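Local coordinates for protein 5-cytosine DNA methyltransferase (Entamoeba histolytica, PDB 3QV2) that probably transfers a methyl group from S-adenosyl-L-methionine to carbon 5 of cytosine in DNA or tRNA, as a Dnmt2-type member of the C5-methyltransferase family, at residues L64-E73 and H110-N121. Residues are numbered along the deposited sequence; the frame is centred on the assembly and turned at random.
Sequences LDSISIKQIE and HLYRDILPYLIN. With SAH (S-adenosyl-L-homocysteine), chain B.
E73 OE1 is gripped twice at the far end of the contact: the backbone N of I120 donates to it at 2.8 Å, nearly along its C-O axis, and a water donates to the same oxygen. That water also accepts from N121 N, so one carboxylate oxygen holds two successive amides, that of I120 directly and that of N121 through the water. Extended beyond CG, the E73 chain slides past L119 in the opposite direction, OE1 ending 3.8 Å from L119 CD2.

At the other end the imidazole of H110 donates from both nitrogens. With CG anti to the backbone N (chi1 174°), the ring crosses to the loop 64-68, where NE2 gives I67 O a 2.7 Å hydrogen bond that is almost straight (169°) and lies in the ring plane. On the other ring nitrogen, ND1 donates to the anti lone pair of D114 OD2, one helical turn later, also at 2.7 Å. These two bonds fix the ring's rotation, while D65 O lies above one face and I115 CG1 above the opposite one, both displaced toward the rim.

Between the polar ends lies an apolar seam. I72 and I115 meet tip to tip, I72 CD1 on I115 CG2 at 3.6 Å, and I69 CG1 presses tightly on I115 CD1. I69 CG2 reaches L119, which, like L111, also packs on strand 79-82. The contact thus joins helix 69-74, which precedes that strand in the chain, to helix 106-115, which follows it; the axes of segments 69-73 and 110-115 cross at -104°.

Because L64 N hydrogen-bonds adenine N1 of S-adenosyl-L-homocysteine, the loop held by H110 is also a cofactor wall. With both ring nitrogens donating, H110 is probably protonated, a state the D114 carboxylate would favour.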
ATOM      1  N   LEU A  64      17.904   1.216  -6.525  1.00 16.75           N
ATOM      2  CA  LEU A  64      18.123   1.460  -5.104  1.00 16.73           C
ATOM      3  C   LEU A  64      19.108   0.478  -4.478  1.00 20.07           C
ATOM      4  O   LEU A  64      19.482   0.622  -3.313  1.00 23.97           O
ATOM      5  CB  LEU A  64      16.794   1.438  -4.343  1.00 18.10           C
ATOM      6  CG  LEU A  64      15.997   2.746  -4.302  1.00 22.77           C
ATOM      7  CD1 LEU A  64      16.060   3.470  -5.632  1.00 26.60           C
ATOM      8  CD2 LEU A  64      14.552   2.493  -3.897  1.00 18.17           C
ATOM      9  N   ASP A  65      19.528  -0.517  -5.251  1.00 20.48           N
ATOM     10  CA  ASP A  65      20.512  -1.483  -4.773  1.00 24.96           C
ATOM     11  C   ASP A  65      21.889  -0.850  -4.616  1.00 23.10           C
ATOM     12  O   ASP A  65      22.673  -1.258  -3.761  1.00 22.10           O
ATOM     13  CB  ASP A  65      20.613  -2.679  -5.725  1.00 25.14           C
ATOM     14  CG  ASP A  65      19.374  -3.549  -5.706  1.00 25.77           C
ATOM     15  OD1 ASP A  65      18.567  -3.422  -4.763  1.00 25.65           O
ATOM     16  OD2 ASP A  65      19.215  -4.371  -6.633  1.00 25.98           O
ATOM     17  N   SER A  66      22.179   0.151  -5.443  1.00 21.86           N
ATOM     18  CA  SER A  66      23.530   0.699  -5.517  1.00 23.80           C
ATOM     19  C   SER A  66      23.588   2.225  -5.523  1.00 20.98           C
ATOM     20  O   SER A  66      24.663   2.800  -5.689  1.00 22.73           O
ATOM     21  CB  SER A  66      24.241   0.164  -6.762  1.00 25.51           C
ATOM     22  OG  SER A  66      23.578   0.587  -7.943  1.00 26.03           O
ATOM     23  N   ILE A  67      22.445   2.882  -5.347  1.00 16.87           N
ATOM     24  CA  ILE A  67      22.413   4.343  -5.372  1.00 18.34           C
ATOM     25  C   ILE A  67      23.385   4.937  -4.349  1.00 16.70           C
ATOM     26  O   ILE A  67      23.448   4.492  -3.202  1.00 19.14           O
ATOM     27  CB  ILE A  67      20.992   4.901  -5.148  1.00 20.33           C
ATOM     28  CG1 ILE A  67      20.974   6.415  -5.376  1.00 23.44           C
ATOM     29  CG2 ILE A  67      20.493   4.552  -3.756  1.00 16.97           C
ATOM     30  CD1 ILE A  67      19.588   7.026  -5.364  1.00 24.17           C
ATOM     31  N   SER A  68      24.149   5.938  -4.775  1.00 15.27           N
ATOM     32  CA  SER A  68      25.193   6.515  -3.935  1.00 16.68           C
ATOM     33  C   SER A  68      24.627   7.451  -2.875  1.00 14.38           C
ATOM     34  O   SER A  68      23.531   7.989  -3.029  1.00 11.29           O
ATOM     35  CB  SER A  68      26.219   7.261  -4.791  1.00 16.70           C
ATOM     36  OG  SER A  68      25.659   8.442  -5.345  1.00 17.80           O
ATOM     37  N   ILE A  69      25.385   7.641  -1.799  1.00 18.70           N
ATOM     38  CA  ILE A  69      25.003   8.573  -0.748  1.00 20.72           C
ATOM     39  C   ILE A  69      24.889   9.976  -1.328  1.00 21.56           C
ATOM     40  O   ILE A  69      23.928  10.698  -1.060  1.00 21.98           O
ATOM     41  CB  ILE A  69      26.039   8.597   0.388  1.00 21.12           C
ATOM     42  CG1 ILE A  69      26.358   7.176   0.860  1.00 23.32           C
ATOM     43  CG2 ILE A  69      25.544   9.454   1.543  1.00 19.67           C
ATOM     44  CD1 ILE A  69      27.451   7.109   1.903  1.00 24.31           C
ATOM     45  N   LYS A  70      25.883  10.348  -2.130  1.00 21.40           N
ATOM     46  CA  LYS A  70      25.952  11.672  -2.738  1.00 18.80           C
ATOM     47  C   LYS A  70      24.665  12.047  -3.467  1.00 16.30           C
ATOM     48  O   LYS A  70      24.133  13.140  -3.280  1.00 13.49           O
ATOM     49  CB  LYS A  70      27.135  11.741  -3.707  1.00 21.72           C
ATOM     50  CG  LYS A  70      27.338  13.100  -4.358  1.00 25.65           C
ATOM     51  CD  LYS A  70      28.395  13.914  -3.629  1.00 25.79           C
ATOM     52  CE  LYS A  70      28.766  15.160  -4.417  1.00 26.98           C
ATOM     53  NZ  LYS A  70      29.943  15.861  -3.833  1.00 26.37           N
ATOM     54  N   GLN A  71      24.171  11.138  -4.304  1.00 18.32           N
ATOM     55  CA  GLN A  71      22.958  11.398  -5.071  1.00 18.84           C
ATOM     56  C   GLN A  71      21.757  11.601  -4.155  1.00 19.34           C
ATOM     57  O   GLN A  71      20.936  12.489  -4.380  1.00 20.18           O
ATOM     58  CB  GLN A  71      22.686  10.269  -6.065  1.00 23.99           C
ATOM     59  CG  GLN A  71      21.418  10.466  -6.880  1.00 28.08           C
ATOM     60  CD  GLN A  71      21.254   9.430  -7.975  1.00 31.95           C
ATOM     61  OE1 GLN A  71      20.199   9.336  -8.602  1.00 33.41           O
ATOM     62  NE2 GLN A  71      22.300   8.648  -8.213  1.00 30.97           N
ATOM     63  N   ILE A  72      21.660  10.776  -3.118  1.00 21.47           N
ATOM     64  CA  ILE A  72      20.575  10.899  -2.152  1.00 17.51           C
ATOM     65  C   ILE A  72      20.651  12.222  -1.390  1.00 20.72           C
ATOM     66  O   ILE A  72      19.644  12.905  -1.211  1.00 23.61           O
ATOM     67  CB  ILE A  72      20.573   9.731  -1.152  1.00 14.74           C
ATOM     68  CG1 ILE A  72      19.971   8.478  -1.796  1.00 18.39           C
ATOM     69  CG2 ILE A  72      19.794  10.100   0.099  1.00 11.91           C
ATOM     70  CD1 ILE A  72      20.045   7.250  -0.922  1.00 21.88           C
ATOM     71  N   GLU A  73      21.854  12.581  -0.956  1.00 21.38           N
ATOM     72  CA  GLU A  73      22.048  13.787  -0.159  1.00 24.52           C
ATOM     73  C   GLU A  73      21.859  15.050  -1.000  1.00 20.43           C
ATOM     74  O   GLU A  73      21.465  16.094  -0.480  1.00 21.42           O
ATOM     75  CB  GLU A  73      23.435  13.772   0.492  1.00 27.91           C
ATOM     76  CG  GLU A  73      23.501  14.500   1.824  1.00 33.67           C
ATOM     77  CD  GLU A  73      24.818  14.282   2.546  1.00 36.70           C
ATOM     78  OE1 GLU A  73      24.791  13.971   3.755  1.00 36.71           O
ATOM     79  OE2 GLU A  73      25.882  14.430   1.909  1.00 39.18           O
ATOM     80  N   HIS A 110      20.488  -1.725   1.715  1.00 13.97           N
ATOM     81  CA  HIS A 110      21.442  -0.740   1.227  1.00 17.06           C
ATOM     82  C   HIS A 110      21.169   0.635   1.827  1.00 17.06           C
ATOM     83  O   HIS A 110      22.083   1.307   2.304  1.00 21.71           O
ATOM     84  CB  HIS A 110      21.381  -0.664  -0.299  1.00 18.32           C
ATOM     85  CG  HIS A 110      22.218   0.432  -0.882  1.00 15.62           C
ATOM     86  ND1 HIS A 110      23.575   0.527  -0.666  1.00 14.45           N
ATOM     87  CD2 HIS A 110      21.889   1.480  -1.674  1.00 14.72           C
ATOM     88  CE1 HIS A 110      24.048   1.585  -1.301  1.00 11.04           C
ATOM     89  NE2 HIS A 110      23.045   2.181  -1.920  1.00 13.20           N
ATOM     90  N   LEU A 111      19.906   1.044   1.801  1.00 11.65           N
ATOM     91  CA  LEU A 111      19.517   2.362   2.292  1.00 12.53           C
ATOM     92  C   LEU A 111      19.880   2.578   3.759  1.00 12.71           C
ATOM     93  O   LEU A 111      20.323   3.661   4.141  1.00 14.74           O
ATOM     94  CB  LEU A 111      18.019   2.597   2.087  1.00 10.31           C
ATOM     95  CG  LEU A 111      17.533   2.620   0.637  1.00 12.22           C
ATOM     96  CD1 LEU A 111      16.033   2.873   0.570  1.00 15.76           C
ATOM     97  CD2 LEU A 111      18.290   3.669  -0.165  1.00  7.07           C
ATOM     98  N   TYR A 112      19.694   1.549   4.579  1.00 11.65           N
ATOM     99  CA  TYR A 112      19.932   1.675   6.015  1.00 13.61           C
ATOM    100  C   TYR A 112      21.366   1.337   6.424  1.00 15.98           C
ATOM    101  O   TYR A 112      21.902   1.924   7.364  1.00 20.14           O
ATOM    102  CB  TYR A 112      18.919   0.844   6.808  1.00 14.35           C
ATOM    103  CG  TYR A 112      17.512   1.396   6.745  1.00 15.37           C
ATOM    104  CD1 TYR A 112      17.101   2.399   7.613  1.00 16.46           C
ATOM    105  CD2 TYR A 112      16.595   0.921   5.815  1.00 12.69           C
ATOM    106  CE1 TYR A 112      15.820   2.913   7.557  1.00 17.80           C
ATOM    107  CE2 TYR A 112      15.309   1.430   5.753  1.00 13.56           C
ATOM    108  CZ  TYR A 112      14.928   2.426   6.629  1.00 16.79           C
ATOM    109  OH  TYR A 112      13.651   2.941   6.578  1.00 18.50           O
ATOM    110  N   ARG A 113      21.987   0.397   5.719  1.00 14.81           N
ATOM    111  CA  ARG A 113      23.375   0.033   5.995  1.00 14.11           C
ATOM    112  C   ARG A 113      24.341   1.086   5.466  1.00 15.00           C
ATOM    113  O   ARG A 113      25.231   1.544   6.183  1.00 16.88           O
ATOM    114  CB  ARG A 113      23.728  -1.308   5.350  1.00 16.73           C
ATOM    115  CG  ARG A 113      23.141  -2.534   6.024  1.00 20.54           C
ATOM    116  CD  ARG A 113      23.492  -3.777   5.219  1.00 20.63           C
ATOM    117  NE  ARG A 113      23.060  -5.011   5.867  1.00 21.27           N
ATOM    118  CZ  ARG A 113      23.093  -6.205   5.284  1.00 19.38           C
ATOM    119  NH1 ARG A 113      23.531  -6.321   4.037  1.00 16.95           N
ATOM    120  NH2 ARG A 113      22.683  -7.281   5.940  1.00 20.56           N
ATOM    121  N   ASP A 114      24.158   1.464   4.206  1.00 11.43           N
ATOM    122  CA  ASP A 114      25.165   2.232   3.486  1.00 15.64           C
ATOM    123  C   ASP A 114      24.887   3.733   3.394  1.00 17.32           C
ATOM    124  O   ASP A 114      25.807   4.519   3.177  1.00 16.82           O
ATOM    125  CB  ASP A 114      25.355   1.648   2.084  1.00 18.16           C
ATOM    126  CG  ASP A 114      25.634   0.158   2.108  1.00 19.78           C
ATOM    127  OD1 ASP A 114      26.267  -0.313   3.074  1.00 19.94           O
ATOM    128  OD2 ASP A 114      25.217  -0.545   1.164  1.00 24.70           O
ATOM    129  N   ILE A 115      23.630   4.130   3.558  1.00 15.00           N
ATOM    130  CA  ILE A 115      23.260   5.532   3.388  1.00 15.88           C
ATOM    131  C   ILE A 115      23.004   6.262   4.705  1.00 16.14           C
ATOM    132  O   ILE A 115      23.744   7.175   5.075  1.00 15.80           O
ATOM    133  CB  ILE A 115      22.014   5.686   2.493  1.00 17.12           C
ATOM    134  CG1 ILE A 115      22.205   4.932   1.177  1.00 16.76           C
ATOM    135  CG2 ILE A 115      21.718   7.158   2.244  1.00 15.76           C
ATOM    136  CD1 ILE A 115      23.377   5.424   0.358  1.00 14.69           C
ATOM    137  N   LEU A 116      21.954   5.849   5.406  1.00 15.20           N
ATOM    138  CA  LEU A 116      21.483   6.553   6.600  1.00 15.45           C
ATOM    139  C   LEU A 116      22.573   6.922   7.613  1.00 12.65           C
ATOM    140  O   LEU A 116      22.635   8.065   8.063  1.00 13.90           O
ATOM    141  CB  LEU A 116      20.359   5.760   7.279  1.00 15.54           C
ATOM    142  CG  LEU A 116      19.622   6.428   8.443  1.00 18.98           C
ATOM    143  CD1 LEU A 116      18.166   5.997   8.476  1.00 21.57           C
ATOM    144  CD2 LEU A 116      20.304   6.127   9.769  1.00 20.04           C
ATOM    145  N   PRO A 117      23.431   5.957   7.982  1.00 12.64           N
ATOM    146  CA  PRO A 117      24.419   6.213   9.037  1.00 16.32           C
ATOM    147  C   PRO A 117      25.490   7.229   8.645  1.00 19.09           C
ATOM    148  O   PRO A 117      26.275   7.629   9.504  1.00 24.42           O
ATOM    149  CB  PRO A 117      25.073   4.840   9.245  1.00 14.94           C
ATOM    150  CG  PRO A 117      24.107   3.855   8.670  1.00 13.73           C
ATOM    151  CD  PRO A 117      23.484   4.562   7.515  1.00 11.91           C
ATOM    152  N   TYR A 118      25.524   7.640   7.381  1.00 17.23           N
ATOM    153  CA  TYR A 118      26.597   8.511   6.907  1.00 17.49           C
ATOM    154  C   TYR A 118      26.121   9.883   6.432  1.00 16.32           C
ATOM    155  O   TYR A 118      26.934  10.759   6.144  1.00 17.95           O
ATOM    156  CB  TYR A 118      27.413   7.809   5.814  1.00 17.01           C
ATOM    157  CG  TYR A 118      28.046   6.517   6.282  1.00 20.77           C
ATOM    158  CD1 TYR A 118      29.219   6.526   7.026  1.00 18.11           C
ATOM    159  CD2 TYR A 118      27.468   5.291   5.985  1.00 20.14           C
ATOM    160  CE1 TYR A 118      29.799   5.347   7.459  1.00 18.35           C
ATOM    161  CE2 TYR A 118      28.040   4.109   6.412  1.00 19.36           C
ATOM    162  CZ  TYR A 118      29.204   4.142   7.149  1.00 20.12           C
ATOM    163  OH  TYR A 118      29.780   2.969   7.578  1.00 20.80           O
ATOM    164  N   LEU A 119      24.807  10.072   6.360  1.00 13.81           N
ATOM    165  CA  LEU A 119      24.250  11.366   5.979  1.00 11.09           C
ATOM    166  C   LEU A 119      24.626  12.439   6.994  1.00 15.49           C
ATOM    167  O   LEU A 119      24.643  12.184   8.198  1.00 16.63           O
ATOM    168  CB  LEU A 119      22.725  11.287   5.874  1.00  9.75           C
ATOM    169  CG  LEU A 119      22.143  10.382   4.786  1.00 12.97           C
ATOM    170  CD1 LEU A 119      20.632  10.293   4.920  1.00 13.14           C
ATOM    171  CD2 LEU A 119      22.532  10.889   3.412  1.00 11.82           C
ATOM    172  N   ILE A 120      24.934  13.635   6.503  1.00 17.57           N
ATOM    173  CA  ILE A 120      25.159  14.775   7.380  1.00 17.96           C
ATOM    174  C   ILE A 120      23.864  15.079   8.116  1.00 19.43           C
ATOM    175  O   ILE A 120      23.860  15.328   9.321  1.00 22.10           O
ATOM    176  CB  ILE A 120      25.591  16.025   6.593  1.00 22.01           C
ATOM    177  CG1 ILE A 120      26.958  15.803   5.943  1.00 24.31           C
ATOM    178  CG2 ILE A 120      25.632  17.238   7.508  1.00 25.74           C
ATOM    179  CD1 ILE A 120      28.069  15.554   6.938  1.00 23.99           C
ATOM    180  N   ASN A 121      22.761  15.048   7.375  1.00 16.38           N
ATOM    181  CA  ASN A 121      21.443  15.274   7.946  1.00 19.83           C
ATOM    182  C   ASN A 121      20.527  14.069   7.757  1.00 19.70           C
ATOM    183  O   ASN A 121      19.927  13.897   6.698  1.00 23.93           O
ATOM    184  CB  ASN A 121      20.800  16.517   7.327  1.00 23.49           C
ATOM    185  CG  ASN A 121      21.597  17.778   7.594  1.00 28.48           C
ATOM    186  OD1 ASN A 121      22.011  18.473   6.666  1.00 31.91           O
ATOM    187  ND2 ASN A 121      21.817  18.079   8.869  1.00 28.44           N
TER
HETATM  188  N   SAH B 323       3.714   1.656  -2.102  1.00 22.58           N
HETATM  189  CA  SAH B 323       3.726   1.791  -3.546  1.00 21.57           C
HETATM  190  CB  SAH B 323       4.205   0.506  -4.209  1.00 21.80           C
HETATM  191  CG  SAH B 323       5.149  -0.396  -3.453  1.00 22.36           C
HETATM  192  SD  SAH B 323       5.618  -1.950  -4.241  1.00 19.15           S
HETATM  193  C   SAH B 323       2.349   2.176  -4.022  1.00 18.21           C
HETATM  194  O   SAH B 323       1.976   1.858  -5.187  1.00 21.03           O
HETATM  195  OXT SAH B 323       1.565   2.827  -3.251  1.00 15.75           O
HETATM  196  C5' SAH B 323       7.393  -2.048  -4.336  1.00 23.78           C
HETATM  197  C4' SAH B 323       8.081  -1.290  -5.411  1.00 24.41           C
HETATM  198  O4' SAH B 323       9.440  -1.291  -5.148  1.00 25.37           O
HETATM  199  C3' SAH B 323       7.885  -1.969  -6.694  1.00 22.59           C
HETATM  200  O3' SAH B 323       7.091  -1.187  -7.520  1.00 21.39           O
HETATM  201  C2' SAH B 323       9.187  -2.149  -7.285  1.00 23.85           C
HETATM  202  O2' SAH B 323       9.183  -1.687  -8.590  1.00 21.90           O
HETATM  203  C1' SAH B 323      10.088  -1.342  -6.457  1.00 20.20           C
HETATM  204  N9  SAH B 323      11.422  -1.873  -6.454  1.00 20.62           N
HETATM  205  C8  SAH B 323      11.858  -3.125  -6.257  1.00 21.61           C
HETATM  206  N7  SAH B 323      13.197  -3.101  -6.353  1.00 21.16           N
HETATM  207  C5  SAH B 323      13.590  -1.831  -6.614  1.00 21.66           C
HETATM  208  C6  SAH B 323      14.837  -1.233  -6.810  1.00 19.99           C
HETATM  209  N6  SAH B 323      16.047  -2.016  -6.753  1.00 17.83           N
HETATM  210  N1  SAH B 323      14.879   0.089  -7.056  1.00 19.09           N
HETATM  211  C2  SAH B 323      13.768   0.835  -7.116  1.00 17.43           C
HETATM  212  N3  SAH B 323      12.564   0.284  -6.929  1.00 20.42           N
HETATM  213  C4  SAH B 323      12.449  -1.033  -6.681  1.00 22.06           C
HETATM  214  O   HOH W   1      22.291  14.953   4.634  1.00 21.58           O